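Local coordinates for DUF2019 domain-containing protein (Rhodopseudomonas palustris, PDB 2I9C) that is of unknown function but folds as a small, all-helical domain of a family grouped with the TPR-like helical repeat proteins, at residues L6-T11 and E50-R54; V15-A19 and A61-L65; R74-K79 and Q92-I96. All coordinates share one frame; numbering follows the deposited sequence.

Contact 1 of 3, residues L6-T11 and E50-R54; sequences LHQMTT and ELKAR
Arg54, just beyond helix 34-53, presses its guanidinium end-on against the backbone carbonyl of Met9, in the loop that leads into helix 11-30. Both terminal nitrogens share that one oxygen: Arg54 NH2 lies 2.6 Å from Met9 O, and Arg54 NH1 bonds to the same Met9 O at 2.8 Å. The oxygen sits almost in the guanidinium plane and the donors lie in the carbonyl plane, yet neither bond is straight, with N-H...O angles of 145° for NH2 and 136° for NH1. This bend is the price of a forked grip on a single acceptor. Arg54 NH1 also donates to Thr11 OG1 at 3.1 Å, with the hydroxyl somewhat tilted from the plane.

Another side of the guanidinium is held from within its own segment. Arg54 NE is 3.0 Å from Glu50 OE2, and NH2 donates to the same oxygen, completing a side-on salt bridge on the anti side of the carboxylate. With five bonds spread round its three sides, the group is held against rotation. Glu50 carries its CG anti to the backbone N (chi1 175°) and then bends at chi2, which swings OE2 to 3.3 Å from His7 CA. Beside the polar cluster the contact turns apolar, where Thr11 CG2 meets Leu51 CD2 at 3.8 Å.

The backbone before helix 11-30 positions Met9 O: Leu6 to Met9 form a type I beta turn, and Thr10 follows as the N-cap of helix 11-30, its OG1 bonded to Asp13 N. The selenomethionine side chain of Met9 leads away to Leu14 and Leu17 of helix 11-30, while Leu6 rests on Glu46 and Ile47. The contact thus ties the N-terminal loop to the C-terminal end of helix 34-53, beside the first turns of helix 11-30.

Contact 2 of 3, residues V15-A19 and A61-L65; sequences VALFA and ALLSL
Phe18 and Leu62 open the tightly packed part of this contact, a methyl group set over an aromatic face. Leu62 CD2 lies 3.9 Å from the centroid of the Phe18 ring, 19° off the ring normal, a CH-pi contact displaced toward the CG side of the ring, where Leu62 CD2 stands 3.7 Å from Phe18 CG. The ring is brought there because its CG is anti to the backbone N (chi1 -177°). Leu65 approaches the same ring obliquely, and its CD1 comes within 3.3 Å of Phe18 CD2, a close fit for two carbons. Both methyls come from the same side of the ring, Leu62 CD2 over the face and Leu65 CD1 on a slant near CD2.

Leu65 also forks toward helix 11-30: while CD1 meets the phenylalanine, Leu65 CD2 reaches Val15 CG1 at 3.8 Å and Ala19 CB at 4.0 Å. Val15, buried as well, belongs to this packed part; it slides past Leu65 in the opposite direction and sends its other methyl, CG2, to Ala61 CB at 3.7 Å. The looser, solvent side begins there. Ala61 is partly exposed, and Ser64, although directed at the helix, has no close partner across the contact. No hydrogen bond spans the two segments.

The tight 3-10 coil of 61-65, with Leu65 N bonded to Leu62 O, sets its two inner leucines three residues apart on the helix-facing side. Further in, Phe18 also touches Met44 and Ile47 of helix 34-53, and Leu65 reaches Val73 and Ala77 of helix 71-79. Here the 3-10 segment between helices 34-53 and 71-79 packs its leucines on helix 11-30, part of the apolar core of an all-helical domain, consistent with membership of the TPR clan.

Contact 3 of 3, residues R74-K79 and Q92-I96; sequences RLQAAK and QLEAI. With ACT (acetate ion), chain B.
Ala78 and Gln92 mark the nearest approach of the two backbones, their CA atoms 6.2 Å apart. Around them the segments run as the arms of an antiparallel helical hairpin: the axes of the two short segments come within 9.6 Å of each other at closest approach, their N-to-C directions 148° apart, an arrangement consistent with the helical hairpins of the TPR clan, to which the family belongs.

The small side chain of Ala78 permits this approach: Ala78 CB meets Gln92 CG at 3.7 Å and Leu93 CD2 at 3.8 Å. Leu93 CD2 also touches Leu75 CD1, and Ile96 lays its CD1 against the backbone, 3.5 Å from Leu75 CA. On the far flank Leu93 continues to Cys111 of helix 104-117, while Lys79 NZ pairs with Asp107.

Toward solvent the packing turns polar. Bent at chi2, Gln92 places NE2 3.6 Å from Arg74 CB, crossing the extended arginine at about a right angle. The arginine itself is steadied by a bond from NE to Tyr68 O. Both residues reach an acetate ion, probably from the crystallisation liquor, and Gln92 NE2 donates to its O at 2.8 Å. With an alanine in place of Arg74, Tyr68 O would probably lose its guanidinium partner and the acetate would be left with Gln92 NE2 as the remaining donor of the pair. Arg74 NH1 donates in the guanidinium plane to that same acetate O at 3.0 Å (N-H...O 161°).

From the N terminus, the chain passes through 6-11, then 15-19 on helix 11-30, turns back along helix 34-53, and closes contact 1 at 50-54. Contact 2 opens inside that loop and closes beyond it, at 61-65, so the two cross along the sequence; they also touch in space through Leu51 CD1 and Leu62 CD2. Contact 3 follows in series, closing the short loop between helices 71-79 and 86-99. It meets contact 2 where Leu65 packs on Ala77, but lies across the chain's centre from contact 1, about 22 Å away between centres. Contact 2 is thus one bridge between the N-terminal helix pair and the later hairpin.

Contact 1 of 3, residues L6-T11 and E50-R54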
loop_
_atom_site.group_PDB
_atom_site.type_symbol
_atom_site.label_atom_id
_atom_site.label_comp_id
_atom_site.label_asym_id
_atom_site.label_seq_id
_atom_site.Cartn_x
_atom_site.Cartn_y
_atom_site.Cartn_z
ATOM N N LEU A 6 -9.857 10.172 10.925
ATOM C CA LEU A 6 -9.549 10.608 9.551
ATOM C C LEU A 6 -10.837 10.808 8.792
ATOM O O LEU A 6 -10.847 11.123 7.604
ATOM C CB LEU A 6 -8.716 9.539 8.859
ATOM C CG LEU A 6 -7.376 9.349 9.535
ATOM C CD1 LEU A 6 -6.715 8.081 9.051
ATOM C CD2 LEU A 6 -6.511 10.576 9.307
ATOM N N HIS A 7 -11.931 10.639 9.524
ATOM C CA HIS A 7 -13.279 10.644 8.998
ATOM C C HIS A 7 -13.632 11.970 8.348
ATOM O O HIS A 7 -14.524 12.029 7.505
ATOM C CB HIS A 7 -14.254 10.340 10.157
ATOM C CG HIS A 7 -15.623 9.951 9.711
ATOM N ND1 HIS A 7 -16.065 8.646 9.733
ATOM C CD2 HIS A 7 -16.648 10.693 9.224
ATOM C CE1 HIS A 7 -17.313 8.601 9.298
ATOM N NE2 HIS A 7 -17.687 9.829 8.972
ATOM N N GLN A 8 -12.926 13.029 8.749
ATOM C CA GLN A 8 -13.210 14.388 8.271
ATOM C C GLN A 8 -12.377 14.791 7.051
ATOM O O GLN A 8 -12.568 15.857 6.476
ATOM C CB GLN A 8 -13.056 15.424 9.409
ATOM C CG GLN A 8 -14.061 15.245 10.522
ATOM C CD GLN A 8 -15.449 14.978 9.969
ATOM O OE1 GLN A 8 -15.963 15.735 9.127
ATOM N NE2 GLN A 8 -16.058 13.884 10.427
HETATM N N MSE A 9 -11.446 13.924 6.672
HETATM C CA MSE A 9 -10.562 14.205 5.554
HETATM C C MSE A 9 -11.191 13.816 4.241
HETATM O O MSE A 9 -11.913 12.820 4.180
HETATM C CB MSE A 9 -9.246 13.468 5.742
HETATM C CG MSE A 9 -8.268 14.247 6.594
HETATM SE SE MSE A 9 -6.505 13.337 6.696
HETATM C CE MSE A 9 -6.146 13.112 4.952
ATOM N N THR A 10 -10.936 14.607 3.197
ATOM C CA THR A 10 -11.437 14.276 1.864
ATOM C C THR A 10 -10.680 13.067 1.335
ATOM O O THR A 10 -9.570 12.807 1.725
ATOM C CB THR A 10 -11.337 15.422 0.818
ATOM O OG1 THR A 10 -9.976 15.709 0.528
ATOM C CG2 THR A 10 -12.082 16.707 1.263
ATOM N N THR A 11 -11.320 12.310 0.466
ATOM C CA THR A 11 -10.692 11.167 -0.192
ATOM C C THR A 11 -9.396 11.538 -0.931
ATOM O O THR A 11 -8.393 10.831 -0.793
ATOM C CB THR A 11 -11.745 10.452 -1.095
ATOM O OG1 THR A 11 -12.720 9.847 -0.214
ATOM C CG2 THR A 11 -11.078 9.425 -2.008
ATOM N N GLU A 50 -10.026 3.838 6.518
ATOM C CA GLU A 50 -10.968 4.933 6.300
ATOM C C GLU A 50 -11.482 4.932 4.831
ATOM O O GLU A 50 -12.665 5.107 4.580
ATOM C CB GLU A 50 -10.334 6.292 6.670
ATOM C CG GLU A 50 -11.227 7.509 6.355
ATOM C CD GLU A 50 -12.524 7.558 7.167
ATOM O OE1 GLU A 50 -12.644 6.937 8.267
ATOM O OE2 GLU A 50 -13.456 8.217 6.699
ATOM N N LEU A 51 -10.578 4.754 3.874
ATOM C CA LEU A 51 -10.965 4.774 2.467
ATOM C C LEU A 51 -11.906 3.583 2.210
ATOM O O LEU A 51 -12.918 3.723 1.542
ATOM C CB LEU A 51 -9.726 4.663 1.569
ATOM C CG LEU A 51 -8.886 5.923 1.415
ATOM C CD1 LEU A 51 -7.521 5.566 0.838
ATOM C CD2 LEU A 51 -9.606 6.889 0.484
ATOM N N LYS A 52 -11.545 2.414 2.727
ATOM C CA LYS A 52 -12.414 1.231 2.627
ATOM C C LYS A 52 -13.826 1.510 3.195
ATOM O O LYS A 52 -14.798 1.161 2.552
ATOM C CB LYS A 52 -11.768 0.000 3.301
ATOM C CG LYS A 52 -12.712 -1.228 3.349
ATOM C CD LYS A 52 -12.137 -2.419 4.122
ATOM C CE LYS A 52 -11.887 -2.072 5.575
ATOM N NZ LYS A 52 -11.980 -3.258 6.485
ATOM N N ALA A 53 -13.936 2.190 4.344
ATOM C CA ALA A 53 -15.247 2.491 4.969
ATOM C C ALA A 53 -16.161 3.439 4.211
ATOM O O ALA A 53 -17.339 3.584 4.565
ATOM C CB ALA A 53 -15.082 2.980 6.420
ATOM N N ARG A 54 -15.635 4.087 3.176
ATOM C CA ARG A 54 -16.399 5.049 2.426
ATOM C C ARG A 54 -17.174 4.357 1.335
ATOM O O ARG A 54 -16.740 3.303 0.839
ATOM C CB ARG A 54 -15.447 6.103 1.850
ATOM C CG ARG A 54 -15.010 6.999 2.955
ATOM C CD ARG A 54 -14.056 8.075 2.550
ATOM N NE ARG A 54 -13.678 8.756 3.780
ATOM C CZ ARG A 54 -13.217 9.996 3.840
ATOM N NH1 ARG A 54 -13.056 10.708 2.721
ATOM N NH2 ARG A 54 -12.929 10.521 5.018
#

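Contact 2 of 3, residues V15-A19 and A61-L65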
loop_
_atom_site.group_PDB
_atom_site.type_symbol
_atom_site.label_atom_id
_atom_site.label_comp_id
_atom_site.label_asym_id
_atom_site.label_seq_id
_atom_site.Cartn_x
_atom_site.Cartn_y
_atom_site.Cartn_z
ATOM N N VAL A 15 -5.526 10.076 -0.110
ATOM C CA VAL A 15 -4.565 9.542 -1.100
ATOM C C VAL A 15 -3.203 10.247 -1.017
ATOM O O VAL A 15 -2.151 9.594 -1.034
ATOM C CB VAL A 15 -5.127 9.550 -2.554
ATOM C CG1 VAL A 15 -4.083 9.019 -3.543
ATOM C CG2 VAL A 15 -6.332 8.626 -2.640
ATOM N N ALA A 16 -3.232 11.584 -0.933
ATOM C CA ALA A 16 -1.999 12.361 -0.882
ATOM C C ALA A 16 -1.286 11.984 0.418
ATOM O O ALA A 16 -0.077 11.843 0.432
ATOM C CB ALA A 16 -2.276 13.905 -0.947
ATOM N N LEU A 17 -2.027 11.866 1.533
ATOM C CA LEU A 17 -1.346 11.551 2.805
ATOM C C LEU A 17 -0.809 10.103 2.794
ATOM O O LEU A 17 0.269 9.833 3.302
ATOM C CB LEU A 17 -2.279 11.778 4.004
ATOM C CG LEU A 17 -1.649 11.563 5.383
ATOM C CD1 LEU A 17 -0.536 12.668 5.664
ATOM C CD2 LEU A 17 -2.788 11.602 6.469
ATOM N N PHE A 18 -1.569 9.183 2.212
ATOM C CA PHE A 18 -1.091 7.812 2.034
ATOM C C PHE A 18 0.295 7.840 1.333
ATOM O O PHE A 18 1.229 7.155 1.759
ATOM C CB PHE A 18 -2.104 7.005 1.200
ATOM C CG PHE A 18 -1.732 5.528 1.013
ATOM C CD1 PHE A 18 -2.336 4.530 1.787
ATOM C CD2 PHE A 18 -0.789 5.156 0.061
ATOM C CE1 PHE A 18 -2.013 3.179 1.592
ATOM C CE2 PHE A 18 -0.442 3.828 -0.142
ATOM C CZ PHE A 18 -1.060 2.836 0.621
ATOM N N ALA A 19 0.424 8.581 0.233
ATOM C CA ALA A 19 1.709 8.601 -0.465
ATOM C C ALA A 19 2.838 9.231 0.390
ATOM O O ALA A 19 3.972 8.737 0.396
ATOM C CB ALA A 19 1.592 9.344 -1.842
ATOM N N ALA A 61 -9.261 4.498 -5.002
ATOM C CA ALA A 61 -8.565 5.718 -5.304
ATOM C C ALA A 61 -7.030 5.567 -5.203
ATOM O O ALA A 61 -6.311 6.400 -5.773
ATOM C CB ALA A 61 -9.082 6.859 -4.379
ATOM N N LEU A 62 -6.531 4.515 -4.512
ATOM C CA LEU A 62 -5.069 4.291 -4.396
ATOM C C LEU A 62 -4.421 3.767 -5.677
ATOM O O LEU A 62 -3.188 3.752 -5.814
ATOM C CB LEU A 62 -4.742 3.315 -3.233
ATOM C CG LEU A 62 -5.223 3.786 -1.860
ATOM C CD1 LEU A 62 -5.126 2.599 -0.850
ATOM C CD2 LEU A 62 -4.411 5.034 -1.437
ATOM N N LEU A 63 -5.252 3.296 -6.603
ATOM C CA LEU A 63 -4.766 2.864 -7.892
ATOM C C LEU A 63 -3.931 3.970 -8.604
ATOM O O LEU A 63 -2.995 3.639 -9.334
ATOM C CB LEU A 63 -5.940 2.379 -8.768
ATOM C CG LEU A 63 -6.679 1.053 -8.468
ATOM C CD1 LEU A 63 -7.855 0.887 -9.437
ATOM C CD2 LEU A 63 -5.737 -0.164 -8.655
ATOM N N SER A 64 -4.260 5.253 -8.390
ATOM C CA SER A 64 -3.485 6.400 -8.949
ATOM C C SER A 64 -2.021 6.402 -8.525
ATOM O O SER A 64 -1.179 7.043 -9.158
ATOM C CB SER A 64 -4.065 7.705 -8.446
ATOM O OG SER A 64 -5.284 7.986 -9.108
ATOM N N LEU A 65 -1.720 5.707 -7.436
ATOM C CA LEU A 65 -0.386 5.676 -6.924
ATOM C C LEU A 65 0.534 4.634 -7.534
ATOM O O LEU A 65 1.683 4.561 -7.134
ATOM C CB LEU A 65 -0.443 5.459 -5.417
ATOM C CG LEU A 65 -1.182 6.537 -4.626
ATOM C CD1 LEU A 65 -1.039 6.176 -3.098
ATOM C CD2 LEU A 65 -0.654 7.965 -4.885
#

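Contact 3 of 3, residues R74-K79 and Q92-I96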
loop_
_atom_site.group_PDB
_atom_site.type_symbol
_atom_site.label_atom_id
_atom_site.label_comp_id
_atom_site.label_asym_id
_atom_site.label_seq_id
_atom_site.Cartn_x
_atom_site.Cartn_y
_atom_site.Cartn_z
ATOM N N ARG A 74 4.349 2.255 -4.345
ATOM C CA ARG A 74 3.768 1.359 -5.326
ATOM C C ARG A 74 3.390 0.016 -4.703
ATOM O O ARG A 74 2.316 -0.514 -5.011
ATOM C CB ARG A 74 4.753 1.135 -6.485
ATOM C CG ARG A 74 5.004 2.402 -7.322
ATOM C CD ARG A 74 5.783 2.057 -8.617
ATOM N NE ARG A 74 5.991 3.269 -9.430
ATOM C CZ ARG A 74 6.340 3.288 -10.708
ATOM N NH1 ARG A 74 6.520 2.165 -11.379
ATOM N NH2 ARG A 74 6.506 4.455 -11.339
ATOM N N LEU A 75 4.303 -0.547 -3.896
ATOM C CA LEU A 75 4.093 -1.833 -3.209
ATOM C C LEU A 75 2.869 -1.800 -2.303
ATOM O O LEU A 75 1.984 -2.656 -2.364
ATOM C CB LEU A 75 5.328 -2.237 -2.358
ATOM C CG LEU A 75 5.133 -3.460 -1.438
ATOM C CD1 LEU A 75 4.990 -4.728 -2.225
ATOM C CD2 LEU A 75 6.378 -3.553 -0.543
ATOM N N GLN A 76 2.818 -0.800 -1.448
ATOM C CA GLN A 76 1.744 -0.708 -0.482
ATOM C C GLN A 76 0.405 -0.450 -1.162
ATOM O O GLN A 76 -0.597 -0.973 -0.739
ATOM C CB GLN A 76 2.047 0.353 0.583
ATOM C CG GLN A 76 3.145 -0.112 1.581
ATOM C CD GLN A 76 2.891 -1.510 2.100
ATOM O OE1 GLN A 76 1.849 -1.778 2.674
ATOM N NE2 GLN A 76 3.846 -2.411 1.890
ATOM N N ALA A 77 0.416 0.371 -2.201
ATOM C CA ALA A 77 -0.802 0.662 -2.966
ATOM C C ALA A 77 -1.338 -0.609 -3.661
ATOM O O ALA A 77 -2.547 -0.857 -3.644
ATOM C CB ALA A 77 -0.560 1.811 -4.020
ATOM N N ALA A 78 -0.443 -1.425 -4.206
ATOM C CA ALA A 78 -0.839 -2.667 -4.836
ATOM C C ALA A 78 -1.316 -3.669 -3.800
ATOM O O ALA A 78 -2.349 -4.327 -3.980
ATOM C CB ALA A 78 0.318 -3.241 -5.677
ATOM N N LYS A 79 -0.603 -3.777 -2.678
ATOM C CA LYS A 79 -1.085 -4.680 -1.606
ATOM C C LYS A 79 -2.476 -4.316 -1.094
ATOM O O LYS A 79 -3.297 -5.181 -0.861
ATOM C CB LYS A 79 -0.098 -4.753 -0.433
ATOM C CG LYS A 79 1.126 -5.586 -0.760
ATOM C CD LYS A 79 2.244 -5.421 0.224
ATOM C CE LYS A 79 2.012 -6.134 1.533
ATOM N NZ LYS A 79 3.131 -5.715 2.484
ATOM N N GLN A 92 0.663 -5.111 -10.914
ATOM C CA GLN A 92 1.655 -4.235 -10.297
ATOM C C GLN A 92 2.608 -5.027 -9.391
ATOM O O GLN A 92 3.802 -4.850 -9.473
ATOM C CB GLN A 92 1.006 -3.075 -9.532
ATOM C CG GLN A 92 2.002 -2.132 -8.805
ATOM C CD GLN A 92 3.037 -1.490 -9.700
ATOM O OE1 GLN A 92 2.802 -1.239 -10.905
ATOM N NE2 GLN A 92 4.207 -1.224 -9.127
ATOM N N LEU A 93 2.098 -5.960 -8.604
ATOM C CA LEU A 93 2.996 -6.736 -7.772
ATOM C C LEU A 93 3.974 -7.507 -8.628
ATOM O O LEU A 93 5.122 -7.651 -8.243
ATOM C CB LEU A 93 2.213 -7.676 -6.848
ATOM C CG LEU A 93 1.358 -7.061 -5.738
ATOM C CD1 LEU A 93 0.568 -8.174 -5.028
ATOM C CD2 LEU A 93 2.278 -6.314 -4.719
ATOM N N GLU A 94 3.499 -8.035 -9.768
ATOM C CA GLU A 94 4.325 -8.795 -10.690
ATOM C C GLU A 94 5.425 -7.920 -11.266
ATOM O O GLU A 94 6.538 -8.373 -11.355
ATOM C CB GLU A 94 3.483 -9.452 -11.788
ATOM C CG GLU A 94 2.670 -10.663 -11.228
ATOM C CD GLU A 94 1.668 -11.287 -12.195
ATOM O OE1 GLU A 94 1.230 -10.638 -13.187
ATOM O OE2 GLU A 94 1.285 -12.443 -11.918
ATOM N N ALA A 95 5.099 -6.688 -11.661
ATOM C CA ALA A 95 6.101 -5.660 -12.103
ATOM C C ALA A 95 7.152 -5.326 -11.036
ATOM O O ALA A 95 8.326 -5.168 -11.357
ATOM C CB ALA A 95 5.396 -4.385 -12.557
ATOM N N ILE A 96 6.715 -5.160 -9.782
ATOM C CA ILE A 96 7.651 -4.994 -8.662
ATOM C C ILE A 96 8.602 -6.203 -8.522
ATOM O O ILE A 96 9.824 -6.026 -8.485
ATOM C CB ILE A 96 6.909 -4.638 -7.322
ATOM C CG1 ILE A 96 6.094 -3.347 -7.528
ATOM C CG2 ILE A 96 7.941 -4.514 -6.116
ATOM C CD1 ILE A 96 5.195 -3.004 -6.284
HETATM C C ACT B . 7.555 -1.149 -11.186
HETATM O O ACT B . 6.592 -0.698 -10.459
HETATM O OXT ACT B . 7.876 -0.804 -12.450
HETATM C CH3 ACT B . 8.251 -2.169 -10.452
#